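Local atomic coordinates of putative polysaccharide deacetylase (Bdellovibrio bacteriovorus HD100, PDB entry 5JP6), a protein that probably removes acetyl groups from peptidoglycan as a zinc-dependent enzyme of carbohydrate esterase family 4. Residues 101-104 and 105-109; 117-120 and 121-125. The protein carries 1 engineered substitution. All blocks are in the same frame, centred on the assembly; numbering follows the deposited sequence.

Interaction 1 (101-104 and 105-109)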
ATOM      1  N   ASN A 101       9.132  13.345   8.704  1.00 25.62           N
ATOM      2  CA  ASN A 101       8.520  13.751   9.985  1.00 25.40           C
ATOM      3  C   ASN A 101       9.296  13.204  11.182  1.00 23.75           C
ATOM      4  O   ASN A 101       9.251  13.804  12.251  1.00 26.62           O
ATOM      5  CB  ASN A 101       7.064  13.369  10.081  1.00 27.66           C
ATOM      6  CG  ASN A 101       6.180  14.247   9.219  1.00 34.41           C
ATOM      7  OD1 ASN A 101       6.553  15.381   8.811  1.00 36.84           O
ATOM      8  ND2 ASN A 101       5.010  13.748   8.945  1.00 36.51           N
ATOM      9  N   ASN A 102      10.031  12.120  10.974  1.00 25.07           N
ATOM     10  CA  ASN A 102      10.779  11.454  12.042  1.00 22.32           C
ATOM     11  C   ASN A 102      12.270  11.850  12.076  1.00 24.60           C
ATOM     12  O   ASN A 102      13.070  11.268  12.824  1.00 24.98           O
ATOM     13  CB  ASN A 102      10.668   9.936  11.874  1.00 21.35           C
ATOM     14  CG  ASN A 102       9.276   9.444  12.106  1.00 20.72           C
ATOM     15  OD1 ASN A 102       8.553   9.982  12.976  1.00 22.91           O
ATOM     16  ND2 ASN A 102       8.873   8.443  11.347  1.00 21.61           N
ATOM     17  N   ARG A 103      12.609  12.869  11.294  1.00 25.38           N
ATOM     18  CA  ARG A 103      14.006  13.255  11.061  1.00 27.61           C
ATOM     19  C   ARG A 103      14.770  13.409  12.370  1.00 25.91           C
ATOM     20  O   ARG A 103      15.916  12.920  12.504  1.00 27.32           O
ATOM     21  CB  ARG A 103      14.090  14.556  10.223  1.00 32.09           C
ATOM     22  CG  ARG A 103      15.515  14.985   9.923  1.00 45.64           C
ATOM     23  CD  ARG A 103      15.666  16.473   9.637  1.00 53.94           C
ATOM     24  NE  ARG A 103      15.195  17.324  10.747  1.00 64.33           N
ATOM     25  CZ  ARG A 103      15.789  17.457  11.943  1.00 58.23           C
ATOM     26  NH1 ARG A 103      16.906  16.781  12.257  1.00 51.89           N
ATOM     27  NH2 ARG A 103      15.248  18.267  12.845  1.00 59.62           N
ATOM     28  N   ALA A 104      14.184  14.127  13.340  1.00 26.17           N
ATOM     29  CA  ALA A 104      14.924  14.398  14.592  1.00 26.28           C
ATOM     30  C   ALA A 104      15.117  13.166  15.447  1.00 26.53           C
ATOM     31  O   ALA A 104      16.077  13.076  16.210  1.00 31.70           O
ATOM     32  CB  ALA A 104      14.252  15.482  15.395  1.00 27.95           C
ATOM     33  N   LEU A 105      14.193  12.225  15.344  1.00 24.47           N
ATOM     34  CA  LEU A 105      14.312  10.970  16.091  1.00 24.06           C
ATOM     35  C   LEU A 105      15.454  10.090  15.615  1.00 25.87           C
ATOM     36  O   LEU A 105      16.116   9.423  16.423  1.00 27.85           O
ATOM     37  CB  LEU A 105      13.018  10.173  16.032  1.00 25.89           C
ATOM     38  CG  LEU A 105      11.836  10.705  16.832  1.00 26.55           C
ATOM     39  CD1 LEU A 105      10.557   9.950  16.527  1.00 27.87           C
ATOM     40  CD2 LEU A 105      12.078  10.642  18.310  1.00 34.07           C
ATOM     41  N   VAL A 106      15.676  10.071  14.306  1.00 26.53           N
ATOM     42  CA  VAL A 106      16.616   9.105  13.678  1.00 28.58           C
ATOM     43  C   VAL A 106      17.860   9.738  13.062  1.00 28.39           C
ATOM     44  O   VAL A 106      18.678   9.027  12.488  1.00 31.11           O
ATOM     45  CB  VAL A 106      15.923   8.182  12.651  1.00 25.77           C
ATOM     46  CG1 VAL A 106      14.840   7.368  13.341  1.00 29.79           C
ATOM     47  CG2 VAL A 106      15.406   8.978  11.450  1.00 26.25           C
ATOM     48  N   SER A 107      18.065  11.043  13.251  1.00 31.38           N
ATOM     49  CA  SER A 107      19.185  11.750  12.591  1.00 36.55           C
ATOM     50  C   SER A 107      20.566  11.153  12.952  1.00 38.52           C
ATOM     51  O   SER A 107      21.515  11.158  12.143  1.00 45.23           O
ATOM     52  CB  SER A 107      19.146  13.239  12.910  1.00 34.99           C
ATOM     53  OG  SER A 107      19.137  13.475  14.306  1.00 37.04           O
ATOM     54  N   GLY A 108      20.645  10.593  14.149  1.00 35.44           N
ATOM     55  CA  GLY A 108      21.890   9.996  14.657  1.00 40.20           C
ATOM     56  C   GLY A 108      22.316   8.723  13.987  1.00 39.29           C
ATOM     57  O   GLY A 108      23.461   8.357  14.063  1.00 49.43           O
ATOM     58  N   CYS A 109      21.381   8.059  13.313  1.00 34.93           N
ATOM     59  CA  CYS A 109      21.687   6.767  12.699  1.00 33.81           C
ATOM     60  C   CYS A 109      20.972   6.510  11.385  1.00 31.18           C
ATOM     61  O   CYS A 109      21.107   5.431  10.840  1.00 30.72           O
ATOM     62  CB  CYS A 109      21.324   5.630  13.681  1.00 37.01           C
ATOM     63  SG  CYS A 109      19.588   5.624  14.195  1.00 39.23           S
TER

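Interaction 2 (117-120 and 121-125)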
ATOM      1  N   VAL A 117      19.315  -1.648   5.376  1.00 23.41           N
ATOM      2  CA  VAL A 117      18.132  -2.050   4.632  1.00 23.13           C
ATOM      3  C   VAL A 117      18.417  -2.170   3.139  1.00 22.69           C
ATOM      4  O   VAL A 117      18.011  -3.148   2.484  1.00 23.69           O
ATOM      5  CB  VAL A 117      16.942  -1.089   4.948  1.00 27.81           C
ATOM      6  CG1 VAL A 117      15.842  -1.257   3.980  1.00 34.10           C
ATOM      7  CG2 VAL A 117      16.497  -1.321   6.395  1.00 28.79           C
ATOM      8  N   ASP A 118      19.146  -1.200   2.594  1.00 23.97           N
ATOM      9  CA  ASP A 118      19.474  -1.240   1.193  1.00 23.87           C
ATOM     10  C   ASP A 118      20.350  -2.446   0.832  1.00 22.75           C
ATOM     11  O   ASP A 118      20.169  -3.069  -0.216  1.00 25.11           O
ATOM     12  CB  ASP A 118      20.124   0.062   0.747  1.00 23.35           C
ATOM     13  CG  ASP A 118      19.176   1.252   0.762  1.00 24.87           C
ATOM     14  OD1 ASP A 118      17.946   1.086   0.938  1.00 24.91           O
ATOM     15  OD2 ASP A 118      19.680   2.404   0.607  1.00 26.25           O
ATOM     16  N   GLU A 119      21.285  -2.790   1.704  1.00 24.65           N
ATOM     17  CA  GLU A 119      22.154  -3.963   1.506  1.00 25.96           C
ATOM     18  C   GLU A 119      21.324  -5.260   1.558  1.00 25.79           C
ATOM     19  O   GLU A 119      21.517  -6.182   0.756  1.00 25.64           O
ATOM     20  CB  GLU A 119      23.261  -3.995   2.569  1.00 30.28           C
ATOM     21  CG  GLU A 119      24.119  -5.228   2.478  1.00 33.69           C
ATOM     22  CD  GLU A 119      25.262  -5.208   3.483  1.00 41.63           C
ATOM     23  OE1 GLU A 119      25.110  -4.671   4.605  1.00 53.93           O
ATOM     24  OE2 GLU A 119      26.317  -5.742   3.155  1.00 46.38           O
ATOM     25  N   HIS A 120      20.325  -5.282   2.447  1.00 24.41           N
ATOM     26  CA  HIS A 120      19.409  -6.432   2.520  1.00 24.99           C
ATOM     27  C   HIS A 120      18.691  -6.600   1.174  1.00 23.20           C
ATOM     28  O   HIS A 120      18.674  -7.693   0.604  1.00 23.59           O
ATOM     29  CB  HIS A 120      18.392  -6.257   3.644  1.00 23.95           C
ATOM     30  CG  HIS A 120      17.226  -7.181   3.541  1.00 22.63           C
ATOM     31  ND1 HIS A 120      17.262  -8.486   3.976  1.00 26.48           N
ATOM     32  CD2 HIS A 120      15.994  -6.995   3.022  1.00 24.60           C
ATOM     33  CE1 HIS A 120      16.099  -9.064   3.740  1.00 26.69           C
ATOM     34  NE2 HIS A 120      15.312  -8.176   3.169  1.00 24.74           N
ATOM     35  N   PHE A 121      18.111  -5.518   0.642  1.00 22.26           N
ATOM     36  CA  PHE A 121      17.395  -5.632  -0.670  1.00 22.46           C
ATOM     37  C   PHE A 121      18.357  -5.910  -1.811  1.00 21.06           C
ATOM     38  O   PHE A 121      17.965  -6.591  -2.727  1.00 22.48           O
ATOM     39  CB  PHE A 121      16.484  -4.455  -0.934  1.00 22.09           C
ATOM     40  CG  PHE A 121      15.211  -4.499  -0.097  1.00 20.57           C
ATOM     41  CD1 PHE A 121      14.200  -5.452  -0.261  1.00 21.60           C
ATOM     42  CD2 PHE A 121      15.083  -3.570   0.906  1.00 21.53           C
ATOM     43  CE1 PHE A 121      13.066  -5.402   0.521  1.00 21.92           C
ATOM     44  CE2 PHE A 121      13.966  -3.520   1.675  1.00 22.76           C
ATOM     45  CZ  PHE A 121      12.969  -4.456   1.502  1.00 21.75           C
ATOM     46  N   ASP A 122      19.612  -5.469  -1.725  1.00 23.41           N
ATOM     47  CA  ASP A 122      20.628  -5.851  -2.715  1.00 24.52           C
ATOM     48  C   ASP A 122      20.791  -7.367  -2.740  1.00 26.85           C
ATOM     49  O   ASP A 122      20.813  -8.013  -3.801  1.00 28.66           O
ATOM     50  CB  ASP A 122      21.976  -5.226  -2.388  1.00 27.12           C
ATOM     51  CG  ASP A 122      22.044  -3.722  -2.656  1.00 27.83           C
ATOM     52  OD1 ASP A 122      21.154  -3.145  -3.337  1.00 28.63           O
ATOM     53  OD2 ASP A 122      23.032  -3.101  -2.171  1.00 31.87           O
ATOM     54  N   GLU A 123      20.912  -7.933  -1.551  1.00 24.23           N
ATOM     55  CA  GLU A 123      21.128  -9.382  -1.420  1.00 27.91           C
ATOM     56  C   GLU A 123      19.919 -10.157  -1.931  1.00 25.36           C
ATOM     57  O   GLU A 123      20.041 -11.149  -2.672  1.00 27.55           O
ATOM     58  CB  GLU A 123      21.381  -9.731   0.042  1.00 28.78           C
ATOM     59  CG  GLU A 123      22.702  -9.254   0.590  1.00 34.55           C
ATOM     60  CD  GLU A 123      22.807  -9.415   2.100  1.00 39.58           C
ATOM     61  OE1 GLU A 123      21.887  -9.990   2.711  1.00 43.12           O
ATOM     62  OE2 GLU A 123      23.845  -9.018   2.679  1.00 44.06           O
ATOM     63  N   GLN A 124      18.736  -9.638  -1.599  1.00 23.96           N
ATOM     64  CA  GLN A 124      17.464 -10.236  -2.056  1.00 24.84           C
ATOM     65  C   GLN A 124      17.338 -10.236  -3.570  1.00 25.79           C
ATOM     66  O   GLN A 124      16.831 -11.161  -4.143  1.00 26.25           O
ATOM     67  CB  GLN A 124      16.275  -9.515  -1.443  1.00 23.23           C
ATOM     68  CG  GLN A 124      16.183  -9.630   0.079  1.00 24.71           C
ATOM     69  CD  GLN A 124      15.865 -11.030   0.505  1.00 21.84           C
ATOM     70  OE1 GLN A 124      14.802 -11.552   0.200  1.00 23.36           O
ATOM     71  NE2 GLN A 124      16.788 -11.654   1.198  1.00 27.57           N
ATOM     72  N   ARG A 125      17.828  -9.179  -4.198  1.00 24.57           N
ATOM     73  CA  ARG A 125      17.745  -9.013  -5.626  1.00 25.94           C
ATOM     74  C   ARG A 125      18.594 -10.061  -6.376  1.00 25.69           C
ATOM     75  O   ARG A 125      18.277 -10.442  -7.516  1.00 27.29           O
ATOM     76  CB  ARG A 125      18.213  -7.561  -5.941  1.00 30.35           C
ATOM     77  CG  ARG A 125      17.634  -6.903  -7.111  1.00 36.03           C
ATOM     78  CD  ARG A 125      18.056  -5.444  -7.182  1.00 25.48           C
ATOM     79  NE  ARG A 125      17.373  -4.597  -6.222  1.00 23.85           N
ATOM     80  CZ  ARG A 125      17.980  -3.915  -5.263  1.00 22.97           C
ATOM     81  NH1 ARG A 125      19.311  -3.889  -5.184  1.00 26.03           N
ATOM     82  NH2 ARG A 125      17.256  -3.234  -4.373  1.00 24.78           N
TER
HETATM   83  O   HOH W   1      18.685  -1.639  -2.288  1.00 25.11           O

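Interaction 1 (101-104 and 105-109)
L105, the first residue of the second segment, meets N102 through its backbone N and the tip of its side chain. L105 N donates a weak hydrogen bond to N102 O at 2.9 Å, bent to 124° at the hydrogen, while L105 CD1 lies 4.1 Å from N102 OD1 as the two side chains pass at a slant. L105 CG stands beside its own backbone N and anti to the carbonyl carbon (chi1 -72°), and the leucine packs on F57 and F64 of helix 53-66 and L78 of helix 71-83, where a branched apolar side chain fits well. N102 suits the buried place beside it because its amide is held at both ends: OD1 accepts from R61 NH1, and ND2 bonds to E96 O.

V106 comes next. Its N reaches N102 O at 3.2 Å, nearly in line with that carbonyl, and also makes a weak bond to R103 O. N102 O thus takes the V106 amide as well as the weak bond from L105 N. V106 CG2 rests 3.5 Å from N102 O, and the side chain packs on L78.

S107 directs its side chain back at the preceding turn, with CB 3.3 Å from R103 O. Its OG bonds to K75 NZ, which also bonds to A104 O; a small hydroxyl suits this exposed position. R103 NH1 comes within 4.2 Å of S107 CB, which lies oblique to the guanidinium.

At C109 the backbone N bonds to V106 O at 3.0 Å, and SG forms a disulfide with C79. The whole is a single short helical turn, with N102 at the N-cap position but making no side-chain capping bond, leading to the disulfide-linked start of helix 110-126.

Interaction 2 (117-120 and 121-125)
H120 and F121 form the dense side of this helical stretch. The imidazole directs its edge at the phenyl face in a T-shaped pair, with ring centroids 5.0 Å apart and planes at 75°; H120 CD2 stands over the centre of the F121 ring. With H120 CG anti to its backbone N (chi1 164°), the imidazole lies out to the side of the helix, between the F121 ring and Q124. Q124 reaches back to it, its CG over one imidazole face and 3.5 Å from H120 NE2, in a CH-pi contact. Q124 is bent at its second torsion, which leaves its amide almost parallel to the imidazole, 6° apart, and Q124 OE1 accepts a hydrogen bond from N313 N. V117 runs alongside F121, V117 CG1 lying 3.7 Å from F121 CE2; a compact branched side chain suits the contact with the flat ring. Backbone bonds from residue i+4 to i join the two segments, among them F121 N to V117 O at 3.0 Å.

The other side is looser and polar. E119 and E123 slant past each other, E119 OE2 and E123 OE2 being 4.1 Å apart, like charges that solvent would be expected to screen. D122 has a partner of opposite charge: R125 NH1 meets D122 OD1 at 2.7 Å in a salt bridge, arriving on the anti side. A water donates to D118 O and accepts from R125 NH2.

Other helices complete the setting. F121 lies against R339, R340 and E343 of helix 339-354; R340 also bonds to H120 NE2, R339 pairs with D118 and E343 with R125. V117 and H120 touch helix 87-90, while V117 and F121 reach E94 of helix 94-98, placing helix 110-126 between the N-terminal helices and a helix of the deacetylase domain.

In the fold
Following the N-terminal helices, the chain enters interaction 1 at 101-109, then runs into helix 110-126, which carries interaction 2 at 117-125. Interaction 1 closes a short helical turn and the turn that follows it, interaction 2 two turns of one helix; neither closes a long loop. They are in series and neither nest nor cross: the centres of interactions 1 and 2 are about 22 Å apart, and the nearest atoms of interactions 1 and 2 about 9 Å. Interaction 1 faces helices 53-66 and 71-83, and the C79-C109 disulfide ties the residue before helix 110-126 to helix 71-83. Interaction 2 reaches helix 339-354 of the NodB-type domain, whose zinc site lies away from both.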